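PDB 3TEB: Endonuclease/exonuclease/phosphatase from Leptotrichia buccalis C-1013-b, which probably acts as a metal-dependent hydrolase of the endonuclease/exonuclease/phosphatase family, with a presumed nuclease activity. Local coordinates for residues G195-G209 / Y230-V244. Sequence-based numbering, arbitrary orientation.
Sequences GLFDTYVMAEKKDDG and YIFSNKELKVKESKV
The carbonyl oxygen I231 O is gripped twice by T199. T199 N donates to I231 O at 3.1 Å, nearly along the C=O axis. T199 OG1 adds a second bond to I231 O at 2.9 Å, tilted from the carbonyl plane. This joint lies between the two beta sheets of the DNase I-like sandwich. Residues 195-209 reach both sheets: F197 and D198 pair antiparallel with strand 225-233, and K205 and K206 run loosely alongside strand 239-245. The first pairing is tied by F197 N to S233 O at 2.7 Å and by the return bond from S233 N to F197 O. D198 then N-caps the short, weakly bonded helical turn 199-202. Its OD2 accepts from Y200 N, while its OD1 makes a salt bridge with R227 and a hydrogen bond with Y188 OH. T199 CG2 rests near I231 CG2, and V262 of strand 259-264 touches both side chains. M202, a selenomethionine, bends at chi3 (-62°), which turns CE back toward V239 CG2 and L237. M202 SE meets E236 CG at 3.7 Å. V239 CG1 packs on A203 CB, next to S242 CB. Further along, E204 N donates to V239 O at 2.8 Å. E236 N lies over one face of the F197 ring, toward its rim, and S233 O lies in plane at its edge. At the far end, V244 N donates almost straight (174°) to D207 OD2, on the syn side of the carboxylate, at 2.9 Å.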
loop_
_atom_site.group_PDB
_atom_site.type_symbol
_atom_site.label_atom_id
_atom_site.label_comp_id
_atom_site.label_asym_id
_atom_site.label_seq_id
_atom_site.Cartn_x
_atom_site.Cartn_y
_atom_site.Cartn_z
ATOM N N GLY A 195 -9.429 -15.976 4.594
ATOM C CA GLY A 195 -10.038 -15.367 5.767
ATOM C C GLY A 195 -9.960 -13.860 5.680
ATOM O O GLY A 195 -9.576 -13.195 6.644
ATOM N N LEU A 196 -10.332 -13.329 4.516
ATOM C CA LEU A 196 -10.237 -11.905 4.247
ATOM C C LEU A 196 -11.547 -11.303 3.787
ATOM O O LEU A 196 -12.294 -11.915 3.021
ATOM C CB LEU A 196 -9.164 -11.643 3.206
ATOM C CG LEU A 196 -7.731 -11.744 3.716
ATOM C CD1 LEU A 196 -6.773 -11.404 2.599
ATOM C CD2 LEU A 196 -7.507 -10.822 4.898
ATOM N N PHE A 197 -11.808 -10.090 4.266
ATOM C CA PHE A 197 -12.968 -9.305 3.867
ATOM C C PHE A 197 -12.512 -8.080 3.069
ATOM O O PHE A 197 -11.550 -7.406 3.434
ATOM C CB PHE A 197 -13.773 -8.882 5.098
ATOM C CG PHE A 197 -14.301 -10.038 5.910
ATOM C CD1 PHE A 197 -15.600 -10.499 5.726
ATOM C CD2 PHE A 197 -13.501 -10.666 6.864
ATOM C CE1 PHE A 197 -16.096 -11.569 6.478
ATOM C CE2 PHE A 197 -13.989 -11.740 7.617
ATOM C CZ PHE A 197 -15.286 -12.187 7.421
ATOM N N ASP A 198 -13.211 -7.800 1.981
ATOM C CA ASP A 198 -12.843 -6.735 1.063
ATOM C C ASP A 198 -13.652 -5.472 1.347
ATOM O O ASP A 198 -14.868 -5.454 1.121
ATOM C CB ASP A 198 -13.109 -7.230 -0.361
ATOM C CG ASP A 198 -12.767 -6.211 -1.428
ATOM O OD1 ASP A 198 -12.864 -6.594 -2.608
ATOM O OD2 ASP A 198 -12.402 -5.055 -1.120
ATOM N N THR A 199 -12.983 -4.411 1.806
ATOM C CA THR A 199 -13.674 -3.167 2.182
ATOM C C THR A 199 -14.437 -2.504 1.048
ATOM O O THR A 199 -15.410 -1.789 1.293
ATOM C CB THR A 199 -12.749 -2.125 2.803
ATOM O OG1 THR A 199 -11.763 -1.733 1.851
ATOM C CG2 THR A 199 -12.072 -2.682 4.025
ATOM N N TYR A 200 -14.008 -2.732 -0.190
ATOM C CA TYR A 200 -14.776 -2.247 -1.329
ATOM C C TYR A 200 -16.199 -2.818 -1.289
ATOM O O TYR A 200 -17.179 -2.071 -1.350
ATOM C CB TYR A 200 -14.091 -2.556 -2.672
ATOM C CG TYR A 200 -14.927 -2.104 -3.858
ATOM C CD1 TYR A 200 -15.066 -0.752 -4.159
ATOM C CD2 TYR A 200 -15.611 -3.026 -4.656
ATOM C CE1 TYR A 200 -15.851 -0.331 -5.230
ATOM C CE2 TYR A 200 -16.399 -2.613 -5.736
ATOM C CZ TYR A 200 -16.512 -1.264 -6.013
ATOM O OH TYR A 200 -17.286 -0.844 -7.068
ATOM N N VAL A 201 -16.293 -4.140 -1.166
ATOM C CA VAL A 201 -17.577 -4.841 -1.131
ATOM C C VAL A 201 -18.404 -4.417 0.089
ATOM O O VAL A 201 -19.591 -4.126 -0.030
ATOM C CB VAL A 201 -17.382 -6.380 -1.139
ATOM C CG1 VAL A 201 -18.733 -7.106 -1.209
ATOM C CG2 VAL A 201 -16.441 -6.814 -2.291
HETATM N N MSE A 202 -17.756 -4.353 1.248
HETATM C CA MSE A 202 -18.414 -3.996 2.499
HETATM C C MSE A 202 -18.868 -2.545 2.595
HETATM O O MSE A 202 -19.636 -2.212 3.483
HETATM C CB MSE A 202 -17.489 -4.291 3.677
HETATM C CG MSE A 202 -17.413 -5.751 4.083
HETATM SE SE MSE A 202 -16.365 -5.940 5.707
HETATM C CE MSE A 202 -14.647 -5.278 5.089
ATOM N N ALA A 203 -18.399 -1.688 1.695
ATOM C CA ALA A 203 -18.613 -0.243 1.802
ATOM C C ALA A 203 -20.072 0.184 1.637
ATOM O O ALA A 203 -20.794 -0.377 0.817
ATOM C CB ALA A 203 -17.734 0.485 0.806
ATOM N N GLU A 204 -20.491 1.180 2.418
ATOM C CA GLU A 204 -21.826 1.777 2.287
ATOM C C GLU A 204 -21.983 2.580 1.004
ATOM O O GLU A 204 -22.996 2.470 0.331
ATOM C CB GLU A 204 -22.155 2.670 3.484
ATOM C CG GLU A 204 -22.676 1.910 4.704
ATOM C CD GLU A 204 -22.941 2.805 5.919
ATOM O OE1 GLU A 204 -22.555 4.001 5.918
ATOM O OE2 GLU A 204 -23.541 2.297 6.893
ATOM N N LYS A 205 -20.984 3.403 0.690
ATOM C CA LYS A 205 -20.912 4.127 -0.580
ATOM C C LYS A 205 -19.648 3.720 -1.329
ATOM O O LYS A 205 -18.587 3.572 -0.724
ATOM C CB LYS A 205 -20.932 5.636 -0.336
ATOM C CG LYS A 205 -22.332 6.164 -0.143
ATOM C CD LYS A 205 -22.424 7.345 0.812
ATOM C CE LYS A 205 -23.904 7.670 1.049
ATOM N NZ LYS A 205 -24.165 8.957 1.756
ATOM N N LYS A 206 -19.771 3.519 -2.639
ATOM C CA LYS A 206 -18.628 3.168 -3.488
ATOM C C LYS A 206 -18.828 3.652 -4.911
ATOM O O LYS A 206 -19.957 3.881 -5.352
ATOM C CB LYS A 206 -18.367 1.658 -3.490
ATOM C CG LYS A 206 -19.613 0.787 -3.581
ATOM C CD LYS A 206 -19.254 -0.683 -3.780
ATOM C CE LYS A 206 -20.304 -1.627 -3.199
ATOM N NZ LYS A 206 -20.214 -1.647 -1.710
ATOM N N ASP A 207 -17.713 3.825 -5.613
ATOM C CA ASP A 207 -17.714 4.078 -7.050
ATOM C C ASP A 207 -17.447 2.746 -7.758
ATOM O O ASP A 207 -17.495 1.688 -7.118
ATOM C CB ASP A 207 -16.660 5.137 -7.412
ATOM C CG ASP A 207 -15.244 4.783 -6.902
ATOM O OD1 ASP A 207 -15.010 3.633 -6.431
ATOM O OD2 ASP A 207 -14.359 5.676 -6.983
ATOM N N ASP A 208 -17.159 2.796 -9.062
ATOM C CA ASP A 208 -16.883 1.588 -9.863
ATOM C C ASP A 208 -15.654 0.781 -9.417
ATOM O O ASP A 208 -15.534 -0.407 -9.733
ATOM C CB ASP A 208 -16.769 1.946 -11.345
ATOM C CG ASP A 208 -15.664 2.956 -11.631
ATOM O OD1 ASP A 208 -14.739 3.134 -10.796
ATOM O OD2 ASP A 208 -15.733 3.571 -12.719
ATOM N N GLY A 209 -14.748 1.447 -8.703
ATOM C CA GLY A 209 -13.632 0.795 -8.048
ATOM C C GLY A 209 -12.402 0.509 -8.889
ATOM O O GLY A 209 -11.457 -0.102 -8.396
ATOM N N TYR A 230 -6.228 -3.195 -3.436
ATOM C CA TYR A 230 -7.275 -3.472 -2.453
ATOM C C TYR A 230 -6.967 -2.982 -1.056
ATOM O O TYR A 230 -5.838 -2.630 -0.738
ATOM C CB TYR A 230 -7.529 -4.972 -2.345
ATOM C CG TYR A 230 -7.876 -5.672 -3.627
ATOM C CD1 TYR A 230 -9.203 -5.831 -4.014
ATOM C CD2 TYR A 230 -6.879 -6.203 -4.442
ATOM C CE1 TYR A 230 -9.533 -6.494 -5.186
ATOM C CE2 TYR A 230 -7.193 -6.864 -5.617
ATOM C CZ TYR A 230 -8.521 -7.010 -5.981
ATOM O OH TYR A 230 -8.835 -7.669 -7.145
ATOM N N ILE A 231 -8.000 -2.982 -0.225
ATOM C CA ILE A 231 -7.846 -2.898 1.212
ATOM C C ILE A 231 -8.686 -4.020 1.843
ATOM O O ILE A 231 -9.915 -3.961 1.860
ATOM C CB ILE A 231 -8.183 -1.488 1.737
ATOM C CG1 ILE A 231 -7.060 -0.529 1.351
ATOM C CG2 ILE A 231 -8.315 -1.482 3.254
ATOM C CD1 ILE A 231 -7.466 0.901 1.306
ATOM N N PHE A 232 -8.001 -5.061 2.317
ATOM C CA PHE A 232 -8.633 -6.216 2.941
ATOM C C PHE A 232 -8.597 -6.092 4.453
ATOM O O PHE A 232 -7.820 -5.313 5.014
ATOM C CB PHE A 232 -7.922 -7.515 2.543
ATOM C CG PHE A 232 -8.005 -7.838 1.082
ATOM C CD1 PHE A 232 -9.227 -8.128 0.485
ATOM C CD2 PHE A 232 -6.858 -7.874 0.304
ATOM C CE1 PHE A 232 -9.303 -8.426 -0.877
ATOM C CE2 PHE A 232 -6.922 -8.178 -1.050
ATOM C CZ PHE A 232 -8.149 -8.450 -1.643
ATOM N N SER A 233 -9.422 -6.902 5.104
ATOM C CA SER A 233 -9.582 -6.899 6.542
ATOM C C SER A 233 -9.713 -8.352 6.994
ATOM O O SER A 233 -10.235 -9.178 6.243
ATOM C CB SER A 233 -10.858 -6.134 6.873
ATOM O OG SER A 233 -10.936 -5.833 8.251
ATOM N N ASN A 234 -9.246 -8.675 8.202
ATOM C CA ASN A 234 -9.400 -10.032 8.745
ATOM C C ASN A 234 -10.684 -10.188 9.529
ATOM O O ASN A 234 -11.025 -11.280 9.966
ATOM C CB ASN A 234 -8.212 -10.424 9.623
ATOM C CG ASN A 234 -8.095 -9.572 10.873
ATOM O OD1 ASN A 234 -8.516 -8.414 10.897
ATOM N ND2 ASN A 234 -7.498 -10.135 11.913
ATOM N N LYS A 235 -11.372 -9.070 9.719
ATOM C CA LYS A 235 -12.642 -9.026 10.416
ATOM C C LYS A 235 -13.589 -8.198 9.577
ATOM O O LYS A 235 -13.154 -7.399 8.751
ATOM C CB LYS A 235 -12.495 -8.344 11.778
ATOM C CG LYS A 235 -11.517 -8.967 12.775
ATOM C CD LYS A 235 -11.793 -8.376 14.146
ATOM C CE LYS A 235 -10.547 -8.182 14.980
ATOM N NZ LYS A 235 -10.138 -9.389 15.735
ATOM N N GLU A 236 -14.888 -8.375 9.805
ATOM C CA GLU A 236 -15.910 -7.553 9.165
ATOM C C GLU A 236 -15.921 -6.176 9.810
ATOM O O GLU A 236 -15.812 -6.053 11.020
ATOM C CB GLU A 236 -17.277 -8.202 9.312
ATOM C CG GLU A 236 -18.147 -8.091 8.078
ATOM C CD GLU A 236 -19.246 -9.149 8.046
ATOM O OE1 GLU A 236 -19.154 -10.140 8.812
ATOM O OE2 GLU A 236 -20.205 -8.997 7.257
ATOM N N LEU A 237 -16.044 -5.143 8.990
ATOM C CA LEU A 237 -15.921 -3.774 9.465
ATOM C C LEU A 237 -17.096 -2.918 9.046
ATOM O O LEU A 237 -17.835 -3.260 8.119
ATOM C CB LEU A 237 -14.639 -3.140 8.923
ATOM C CG LEU A 237 -13.315 -3.621 9.498
ATOM C CD1 LEU A 237 -12.204 -2.734 9.017
ATOM C CD2 LEU A 237 -13.385 -3.620 11.017
ATOM N N LYS A 238 -17.254 -1.795 9.740
ATOM C CA LYS A 238 -18.217 -0.781 9.352
ATOM C C LYS A 238 -17.493 0.209 8.445
ATOM O O LYS A 238 -16.738 1.068 8.913
ATOM C CB LYS A 238 -18.826 -0.117 10.596
ATOM C CG LYS A 238 -19.736 1.078 10.331
ATOM C CD LYS A 238 -20.808 0.793 9.282
ATOM C CE LYS A 238 -21.407 2.095 8.793
ATOM N NZ LYS A 238 -22.422 2.635 9.739
ATOM N N VAL A 239 -17.718 0.049 7.142
ATOM C CA VAL A 239 -16.995 0.797 6.108
ATOM C C VAL A 239 -17.940 1.805 5.455
ATOM O O VAL A 239 -18.786 1.442 4.635
ATOM C CB VAL A 239 -16.388 -0.146 5.027
ATOM C CG1 VAL A 239 -15.512 0.628 4.071
ATOM C CG2 VAL A 239 -15.604 -1.278 5.664
ATOM N N LYS A 240 -17.786 3.068 5.826
ATOM C CA LYS A 240 -18.688 4.111 5.375
ATOM C C LYS A 240 -18.561 4.440 3.874
ATOM O O LYS A 240 -19.573 4.737 3.217
ATOM C CB LYS A 240 -18.539 5.359 6.256
ATOM C CG LYS A 240 -19.551 6.471 5.953
ATOM C CD LYS A 240 -20.210 7.028 7.213
ATOM C CE LYS A 240 -21.045 8.250 6.873
ATOM N NZ LYS A 240 -22.097 8.495 7.900
ATOM N N GLU A 241 -17.334 4.355 3.341
ATOM C CA GLU A 241 -17.018 4.772 1.966
ATOM C C GLU A 241 -15.740 4.141 1.397
ATOM O O GLU A 241 -14.776 3.914 2.119
ATOM C CB GLU A 241 -16.887 6.292 1.920
ATOM C CG GLU A 241 -16.646 6.871 0.523
ATOM C CD GLU A 241 -16.945 8.366 0.431
ATOM O OE1 GLU A 241 -17.125 9.008 1.494
ATOM O OE2 GLU A 241 -17.009 8.896 -0.704
ATOM N N SER A 242 -15.729 3.881 0.094
ATOM C CA SER A 242 -14.518 3.431 -0.588
ATOM C C SER A 242 -14.381 4.052 -1.973
ATOM O O SER A 242 -14.913 3.525 -2.948
ATOM C CB SER A 242 -14.494 1.909 -0.706
ATOM O OG SER A 242 -13.426 1.483 -1.538
ATOM N N LYS A 243 -13.659 5.162 -2.067
ATOM C CA LYS A 243 -13.474 5.826 -3.356
ATOM C C LYS A 243 -12.096 5.583 -3.965
ATOM O O LYS A 243 -11.122 5.331 -3.251
ATOM C CB LYS A 243 -13.752 7.335 -3.253
ATOM C CG LYS A 243 -15.193 7.690 -2.931
ATOM C CD LYS A 243 -16.199 6.764 -3.662
ATOM C CE LYS A 243 -17.640 6.887 -3.139
ATOM N NZ LYS A 243 -18.330 8.058 -3.724
ATOM N N VAL A 244 -12.030 5.658 -5.292
ATOM C CA VAL A 244 -10.760 5.716 -5.990
ATOM C C VAL A 244 -10.322 7.176 -6.003
ATOM O O VAL A 244 -11.160 8.076 -5.998
ATOM C CB VAL A 244 -10.866 5.134 -7.413
ATOM C CG1 VAL A 244 -9.538 5.250 -8.154
ATOM C CG2 VAL A 244 -11.296 3.677 -7.346
HETATM O O HOH W 1 -11.315 -0.996 -0.944
#